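Local coordinates for CRISPR pre-crRNA endoribonuclease Cas5d (Mannheimia succiniciproducens, PDB 3KG4), which processes precursor CRISPR RNA as a metal-independent, RNA-binding endoribonuclease of the Cas5 family in antiviral defence, at residues Val25-Tyr30 with Arg106-Leu111; Tyr30-Pro35 with Arg186-Met191; Pro63-Ser68 with Val110-Ala115. All blocks are in the same frame, centred on the assembly; numbering follows the deposited sequence.

Interaction 1 of 3, residues Val25-Tyr30 with Arg106-Leu111; sequences VERVSY and RAATVL
A107 meets the start of segment 25-30 lightly, its carbonyl O lying near E26 CB where the two chains come together as a short parallel β pairing at one side of a small mixed sheet. A108 follows, with its methyl packed against the first part of the R27 side chain, CB to CB at 3.8 Å. R27 sets CG anti to its backbone N (chi1 -177°) and bends at chi3, so its aliphatic root stays over A108 while the guanidinium leads off toward the loops around T19 and V158.

T109 carries both hydrogen bonds. Its N donates to R27 O at 2.9 Å and its O accepts from S29 N at 3.0 Å. T109 thus bonds to the residues before and after V28, as expected of a parallel pair, and the second bond is nearly linear at the carbonyl, with a C=O...N angle of 172°. The V28 and T109 side chains share the face away from R27 and A108, but they meet loosely, with V28 CG1 4.5 Å from T109 CB.

V110 faces away from this contact, its CA lying near S29 CB. On the opposite neighbour, strand 66-70, its backbone pairs with E67, so the segment is an inner strand.

Past the last paired residue, L111 packs its branched end against S29, CD1 lying 3.6 Å from S29 OG. That hydroxyl is buried yet well satisfied, accepting from F18 N. It also donates in the carbonyl plane, on a lone pair, to Y30 O at 2.7 Å, the same oxygen that L111 CD1 touches at 3.4 Å.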
# COMPACT_ATOMS: atom_id res chain seq x y z
N VAL A 25 2.17 -22.92 -8.06
CA VAL A 25 2.76 -24.08 -7.35
C VAL A 25 3.10 -23.64 -5.93
O VAL A 25 2.67 -24.27 -4.94
CB VAL A 25 4.03 -24.74 -8.06
CG1 VAL A 25 3.87 -24.77 -9.59
CG2 VAL A 25 5.34 -24.04 -7.69
N GLU A 26 3.82 -22.53 -5.82
CA GLU A 26 4.24 -22.03 -4.53
C GLU A 26 3.96 -20.52 -4.53
O GLU A 26 3.85 -19.89 -5.58
CB GLU A 26 5.73 -22.38 -4.24
CG GLU A 26 6.74 -21.31 -4.55
CD GLU A 26 8.19 -21.81 -4.72
OE1 GLU A 26 8.74 -22.50 -3.81
OE2 GLU A 26 8.74 -21.47 -5.79
N ARG A 27 3.82 -19.99 -3.34
CA ARG A 27 3.53 -18.58 -3.13
C ARG A 27 4.82 -17.79 -3.37
O ARG A 27 5.85 -18.06 -2.77
CB ARG A 27 3.05 -18.41 -1.72
CG ARG A 27 2.62 -17.06 -1.31
CD ARG A 27 1.80 -17.12 0.03
NE ARG A 27 0.46 -17.71 -0.14
CZ ARG A 27 -0.52 -17.68 0.77
NH1 ARG A 27 -0.37 -17.09 1.96
NH2 ARG A 27 -1.68 -18.25 0.49
N VAL A 28 4.74 -16.82 -4.27
CA VAL A 28 5.86 -15.93 -4.61
C VAL A 28 5.35 -14.48 -4.62
O VAL A 28 4.34 -14.20 -5.24
CB VAL A 28 6.42 -16.23 -6.02
CG1 VAL A 28 7.59 -15.28 -6.34
CG2 VAL A 28 6.88 -17.72 -6.13
N SER A 29 6.05 -13.62 -3.90
CA SER A 29 5.64 -12.20 -3.77
C SER A 29 6.02 -11.41 -5.04
O SER A 29 7.02 -11.66 -5.72
CB SER A 29 6.31 -11.54 -2.56
OG SER A 29 5.95 -10.15 -2.37
N TYR A 30 5.18 -10.43 -5.32
CA TYR A 30 5.55 -9.36 -6.18
C TYR A 30 6.75 -8.63 -5.58
O TYR A 30 7.09 -8.81 -4.40
CB TYR A 30 4.42 -8.41 -6.29
CG TYR A 30 3.32 -8.75 -7.23
CD1 TYR A 30 3.55 -8.84 -8.61
CD2 TYR A 30 2.02 -8.86 -6.78
CE1 TYR A 30 2.51 -9.09 -9.50
CE2 TYR A 30 0.97 -9.11 -7.66
CZ TYR A 30 1.24 -9.22 -9.02
OH TYR A 30 0.22 -9.45 -9.92
N ARG A 106 6.04 -26.91 3.54
CA ARG A 106 5.65 -25.92 2.50
C ARG A 106 6.48 -24.63 2.63
O ARG A 106 6.87 -24.24 3.74
CB ARG A 106 4.14 -25.61 2.57
N ALA A 107 6.75 -23.95 1.52
CA ALA A 107 7.54 -22.70 1.55
C ALA A 107 6.96 -21.60 0.63
O ALA A 107 6.21 -21.86 -0.31
CB ALA A 107 9.01 -22.99 1.18
N ALA A 108 7.33 -20.36 0.93
CA ALA A 108 6.96 -19.21 0.11
C ALA A 108 8.18 -18.34 -0.07
O ALA A 108 9.06 -18.30 0.81
CB ALA A 108 5.87 -18.39 0.80
N THR A 109 8.23 -17.64 -1.20
CA THR A 109 9.31 -16.69 -1.44
C THR A 109 8.76 -15.28 -1.17
O THR A 109 7.90 -14.80 -1.86
CB THR A 109 9.90 -16.85 -2.84
OG1 THR A 109 10.41 -18.20 -2.94
CG2 THR A 109 11.05 -15.86 -3.04
N VAL A 110 9.31 -14.64 -0.15
CA VAL A 110 8.77 -13.41 0.38
C VAL A 110 9.82 -12.30 0.34
O VAL A 110 11.04 -12.56 0.22
CB VAL A 110 8.30 -13.62 1.83
CG1 VAL A 110 7.31 -14.83 1.89
CG2 VAL A 110 9.47 -13.80 2.77
N LEU A 111 9.33 -11.07 0.36
CA LEU A 111 10.22 -9.92 0.47
C LEU A 111 10.76 -9.87 1.86
O LEU A 111 10.07 -10.22 2.83
CB LEU A 111 9.47 -8.63 0.14
CG LEU A 111 9.08 -8.46 -1.33
CD1 LEU A 111 7.98 -7.38 -1.45
CD2 LEU A 111 10.30 -8.11 -2.24

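Interaction 2 of 3, residues Tyr30-Pro35 with Arg186-Met191; sequences YDVITP and RDLGWM
D31 OD2 takes the R186 guanidinium in a salt bridge, NH1 to OD2 at 3.0 Å, where the loop leading into helix 35-45 packs against strand 186-195, outermost in the main antiparallel sheet within this chain. The hydrogen bond within it is weak, bent to 127° at the hydrogen. The carboxylate reaches the guanidinium at its edge, with the two planes turned 77° apart, and R186 is brought there by a chain that is bent at chi3. L188 CD2 packs beside the D31 side chain, 3.7 Å from D31 OD2 and close to its CB.

Next to this ion pair the contact becomes apolar. L188 offers CD1 to both methyls of V32, the nearer being CG2 at 3.9 Å, and both residues also rest against I215 in strand 214-216. L188 and G189 face A208 together in a classic β bulge. An Asx turn accompanies it, G189 N donating to D187 OD1 at 2.9 Å. G189 has a positive phi, a conformation suited to glycine.

After the corner at W190, M191 carries the largest share of the burial. Its CG starts anti to the carbonyl carbon and the chain then bends at chi3 (48°), turning the terminal methyl inward. CE sits over one face of the Y30 ring in a CH-π contact, 4.0 Å from the centroid, while SD approaches obliquely as a Met-aromatic contact. Beyond the ring, the Y30 hydroxyl is bonded to L192 N. T34 OG1 meanwhile caps A37 N at the start of the helix, leaving T34 CG2 to meet M191 CE at 3.6 Å.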
# COMPACT_ATOMS: atom_id res chain seq x y z
N TYR A 30 5.18 -10.43 -5.32
CA TYR A 30 5.55 -9.36 -6.18
C TYR A 30 6.75 -8.63 -5.58
O TYR A 30 7.09 -8.81 -4.40
CB TYR A 30 4.42 -8.41 -6.29
CG TYR A 30 3.32 -8.75 -7.23
CD1 TYR A 30 3.55 -8.84 -8.61
CD2 TYR A 30 2.02 -8.86 -6.78
CE1 TYR A 30 2.51 -9.09 -9.50
CE2 TYR A 30 0.97 -9.11 -7.66
CZ TYR A 30 1.24 -9.22 -9.02
OH TYR A 30 0.22 -9.45 -9.92
N ASP A 31 7.41 -7.82 -6.41
CA ASP A 31 8.60 -7.08 -5.99
C ASP A 31 8.32 -5.96 -5.02
O ASP A 31 9.22 -5.58 -4.28
CB ASP A 31 9.33 -6.46 -7.22
CG ASP A 31 9.93 -7.47 -8.13
OD1 ASP A 31 9.70 -8.69 -7.94
OD2 ASP A 31 10.70 -7.06 -9.04
N VAL A 32 7.09 -5.46 -5.03
CA VAL A 32 6.67 -4.34 -4.18
C VAL A 32 5.19 -4.55 -3.82
O VAL A 32 4.47 -5.36 -4.40
CB VAL A 32 6.79 -2.98 -4.92
CG1 VAL A 32 8.27 -2.72 -5.44
CG2 VAL A 32 5.83 -2.93 -6.12
N ILE A 33 4.75 -3.73 -2.88
CA ILE A 33 3.35 -3.68 -2.51
C ILE A 33 2.42 -3.27 -3.67
O ILE A 33 2.74 -2.40 -4.50
CB ILE A 33 3.18 -2.76 -1.24
CG1 ILE A 33 1.76 -2.89 -0.68
CG2 ILE A 33 3.46 -1.32 -1.62
CD1 ILE A 33 1.60 -2.38 0.76
N THR A 34 1.28 -3.96 -3.76
CA THR A 34 0.26 -3.67 -4.72
C THR A 34 -0.62 -2.55 -4.18
O THR A 34 -0.68 -2.36 -2.96
CB THR A 34 -0.64 -4.90 -4.95
OG1 THR A 34 -1.15 -5.36 -3.68
CG2 THR A 34 0.18 -6.05 -5.64
N PRO A 35 -1.32 -1.82 -5.07
CA PRO A 35 -2.33 -0.86 -4.67
C PRO A 35 -3.38 -1.54 -3.77
O PRO A 35 -3.81 -0.98 -2.79
CB PRO A 35 -2.96 -0.45 -5.99
CG PRO A 35 -1.76 -0.60 -7.00
CD PRO A 35 -1.06 -1.80 -6.53
N ARG A 186 12.95 1.16 -12.52
CA ARG A 186 12.73 -0.25 -12.84
C ARG A 186 11.33 -0.47 -13.42
O ARG A 186 10.36 -0.01 -12.86
CB ARG A 186 12.84 -1.15 -11.61
CG ARG A 186 12.77 -2.61 -11.96
CD ARG A 186 12.66 -3.54 -10.75
NE ARG A 186 13.96 -3.77 -10.14
CZ ARG A 186 14.25 -4.77 -9.32
NH1 ARG A 186 13.34 -5.68 -8.99
NH2 ARG A 186 15.49 -4.86 -8.83
N ASP A 187 11.26 -1.24 -14.51
CA ASP A 187 9.97 -1.67 -15.03
C ASP A 187 9.56 -2.90 -14.21
O ASP A 187 10.17 -3.96 -14.33
CB ASP A 187 10.11 -2.03 -16.50
CG ASP A 187 8.78 -2.41 -17.14
OD1 ASP A 187 7.70 -2.43 -16.46
OD2 ASP A 187 8.85 -2.72 -18.33
N LEU A 188 8.54 -2.78 -13.39
CA LEU A 188 8.10 -3.94 -12.59
C LEU A 188 7.14 -4.84 -13.37
O LEU A 188 6.78 -5.90 -12.90
CB LEU A 188 7.43 -3.43 -11.29
CG LEU A 188 8.44 -2.70 -10.38
CD1 LEU A 188 7.79 -1.93 -9.29
CD2 LEU A 188 9.42 -3.70 -9.80
N GLY A 189 6.71 -4.43 -14.55
CA GLY A 189 5.82 -5.28 -15.36
C GLY A 189 4.37 -5.16 -14.90
O GLY A 189 3.99 -4.22 -14.18
N TRP A 190 3.55 -6.11 -15.32
CA TRP A 190 2.12 -6.07 -15.04
C TRP A 190 1.87 -6.56 -13.62
O TRP A 190 2.43 -7.56 -13.19
CB TRP A 190 1.38 -6.91 -16.06
CG TRP A 190 1.45 -6.34 -17.42
CD1 TRP A 190 2.21 -6.79 -18.48
CD2 TRP A 190 0.77 -5.19 -17.88
NE1 TRP A 190 2.03 -5.95 -19.57
CE2 TRP A 190 1.15 -4.97 -19.23
CE3 TRP A 190 -0.16 -4.31 -17.31
CZ2 TRP A 190 0.63 -3.95 -19.98
CZ3 TRP A 190 -0.65 -3.30 -18.04
CH2 TRP A 190 -0.26 -3.12 -19.38
N MET A 191 1.10 -5.81 -12.85
CA MET A 191 0.90 -6.16 -11.44
C MET A 191 -0.57 -5.95 -11.18
O MET A 191 -1.20 -5.09 -11.79
CB MET A 191 1.67 -5.22 -10.49
CG MET A 191 3.20 -5.36 -10.43
SD MET A 191 4.09 -4.50 -9.08
CE MET A 191 3.02 -5.06 -7.63

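Interaction 3 of 3, residues Pro63-Ser68 with Val110-Ala115; sequences PIRFES and VLKDVA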
# COMPACT_ATOMS: atom_id res chain seq x y z
N PRO A 63 15.92 -1.71 -0.79
CA PRO A 63 16.24 -2.61 -1.89
C PRO A 63 15.35 -3.85 -1.88
O PRO A 63 14.99 -4.35 -0.84
CB PRO A 63 17.72 -2.99 -1.63
CG PRO A 63 18.20 -2.00 -0.62
CD PRO A 63 17.03 -1.61 0.18
N ILE A 64 14.93 -4.23 -3.08
CA ILE A 64 14.08 -5.38 -3.33
C ILE A 64 14.88 -6.67 -3.10
O ILE A 64 15.83 -6.96 -3.84
CB ILE A 64 13.48 -5.29 -4.77
CG1 ILE A 64 12.70 -3.97 -4.91
CG2 ILE A 64 12.54 -6.49 -5.06
CD1 ILE A 64 12.18 -3.64 -6.29
N ARG A 65 14.51 -7.42 -2.05
CA ARG A 65 15.21 -8.66 -1.69
C ARG A 65 14.25 -9.75 -1.22
O ARG A 65 13.28 -9.45 -0.55
CB ARG A 65 16.24 -8.40 -0.60
CG ARG A 65 17.50 -7.80 -1.21
CD ARG A 65 18.55 -7.45 -0.19
NE ARG A 65 17.98 -6.93 1.05
CZ ARG A 65 17.92 -7.60 2.19
NH1 ARG A 65 18.39 -8.85 2.29
NH2 ARG A 65 17.36 -7.03 3.25
N PHE A 66 14.57 -11.00 -1.55
CA PHE A 66 13.67 -12.13 -1.35
C PHE A 66 14.32 -13.20 -0.49
O PHE A 66 15.56 -13.32 -0.45
CB PHE A 66 13.31 -12.76 -2.68
CG PHE A 66 12.50 -11.89 -3.57
CD1 PHE A 66 11.14 -11.79 -3.40
CD2 PHE A 66 13.08 -11.20 -4.63
CE1 PHE A 66 10.38 -11.00 -4.23
CE2 PHE A 66 12.31 -10.38 -5.43
CZ PHE A 66 10.96 -10.31 -5.24
N GLU A 67 13.50 -13.96 0.21
CA GLU A 67 13.96 -15.12 0.98
C GLU A 67 12.88 -16.19 0.88
O GLU A 67 11.68 -15.87 0.98
CB GLU A 67 14.22 -14.71 2.44
CG GLU A 67 14.77 -15.76 3.39
CD GLU A 67 14.84 -15.25 4.85
OE1 GLU A 67 15.43 -14.19 5.10
OE2 GLU A 67 14.27 -15.90 5.75
N SER A 68 13.27 -17.44 0.64
CA SER A 68 12.35 -18.57 0.79
C SER A 68 12.20 -18.90 2.29
O SER A 68 13.20 -19.16 2.97
CB SER A 68 12.86 -19.81 0.04
OG SER A 68 11.88 -20.84 0.11
N VAL A 110 9.31 -14.64 -0.15
CA VAL A 110 8.77 -13.41 0.38
C VAL A 110 9.82 -12.30 0.34
O VAL A 110 11.04 -12.56 0.22
CB VAL A 110 8.30 -13.62 1.83
CG1 VAL A 110 7.31 -14.83 1.89
CG2 VAL A 110 9.47 -13.80 2.77
N LEU A 111 9.33 -11.07 0.36
CA LEU A 111 10.22 -9.92 0.47
C LEU A 111 10.76 -9.87 1.86
O LEU A 111 10.07 -10.22 2.83
CB LEU A 111 9.47 -8.63 0.14
CG LEU A 111 9.08 -8.46 -1.33
CD1 LEU A 111 7.98 -7.38 -1.45
CD2 LEU A 111 10.30 -8.11 -2.24
N LYS A 112 11.98 -9.38 1.96
CA LYS A 112 12.60 -9.15 3.24
C LYS A 112 12.93 -7.66 3.42
O LYS A 112 13.45 -7.03 2.49
CB LYS A 112 13.87 -10.00 3.33
CG LYS A 112 14.62 -9.88 4.60
CD LYS A 112 15.86 -10.78 4.57
CE LYS A 112 16.46 -10.89 5.97
NZ LYS A 112 15.64 -11.85 6.78
N ASP A 113 12.66 -7.14 4.61
CA ASP A 113 13.07 -5.80 5.05
C ASP A 113 12.55 -4.70 4.14
O ASP A 113 13.31 -4.05 3.40
CB ASP A 113 14.59 -5.70 5.20
CG ASP A 113 15.13 -6.58 6.32
OD1 ASP A 113 14.50 -6.70 7.41
OD2 ASP A 113 16.24 -7.13 6.10
N VAL A 114 11.25 -4.50 4.17
CA VAL A 114 10.61 -3.59 3.27
C VAL A 114 10.21 -2.33 4.03
O VAL A 114 9.97 -2.37 5.24
CB VAL A 114 9.29 -4.18 2.67
CG1 VAL A 114 9.57 -5.43 1.87
CG2 VAL A 114 8.26 -4.48 3.75
N ALA A 115 10.07 -1.25 3.27
CA ALA A 115 9.45 -0.02 3.74
C ALA A 115 8.95 0.79 2.58
O ALA A 115 9.64 0.95 1.55
CB ALA A 115 10.44 0.78 4.57
O HOH W 1 15.61 -4.44 1.84
O HOH W 2 12.97 -6.08 0.03
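K112 and E67 reach each other across neighbouring strands. Each sets CG anti to its backbone N and extends, and K112 then turns at chi4 (77°) to bring NZ to 2.9 Å from E67 OE1. E67 OE1 accepts through its syn lone pair, on the side of the other oxygen, completing a salt bridge. R65 differs: its CG lies beside the backbone N and a bend at chi3 (-37°) brings the guanidinium edge to D113. There NH2 meets D113 OD2 at 3.1 Å in a salt bridge whose hydrogen bond is weak. At the backbone of the same residue, one water accepts from R65 N.

The F66 and L111 side chains lie alongside each other, and L111 CD2 sits over one face of the F66 ring in a CH-π contact, 3.5 Å from CE1. I64 CG2 touches the same methyl.

The backbone locks this register. E67 N donates to V110 O at 2.8 Å, V110 N donates to E67 O at 2.9 Å, and K112 N donates to R65 O at 2.8 Å. F66-L111 is thus a non-hydrogen-bonded pair next to the hydrogen-bonded pair E67-V110, the alternation that defines antiparallel β-sheet pairing.

In the fold
Interactions 1 and 3 lie on opposite neighbours of strand 107-112: the first pairs it in parallel with 27-28, the second antiparallel with 66-70, and V110 and L111 belong to both. Both are peripheral and partly buried, resting on backbone bonds, though interaction 3 adds ion pairs nearer the surface, and waters. Interaction 2 is more deeply buried and has no strand pairing; apart from one salt bridge, D31-R186, it relies on methionine, leucine, valine and aromatic packing against the main sheet. Y30 links interactions 1 and 2, and D31 brings all three together, its O against L111 CD2 and I64 CG2 and its OD1 against the F66 ring.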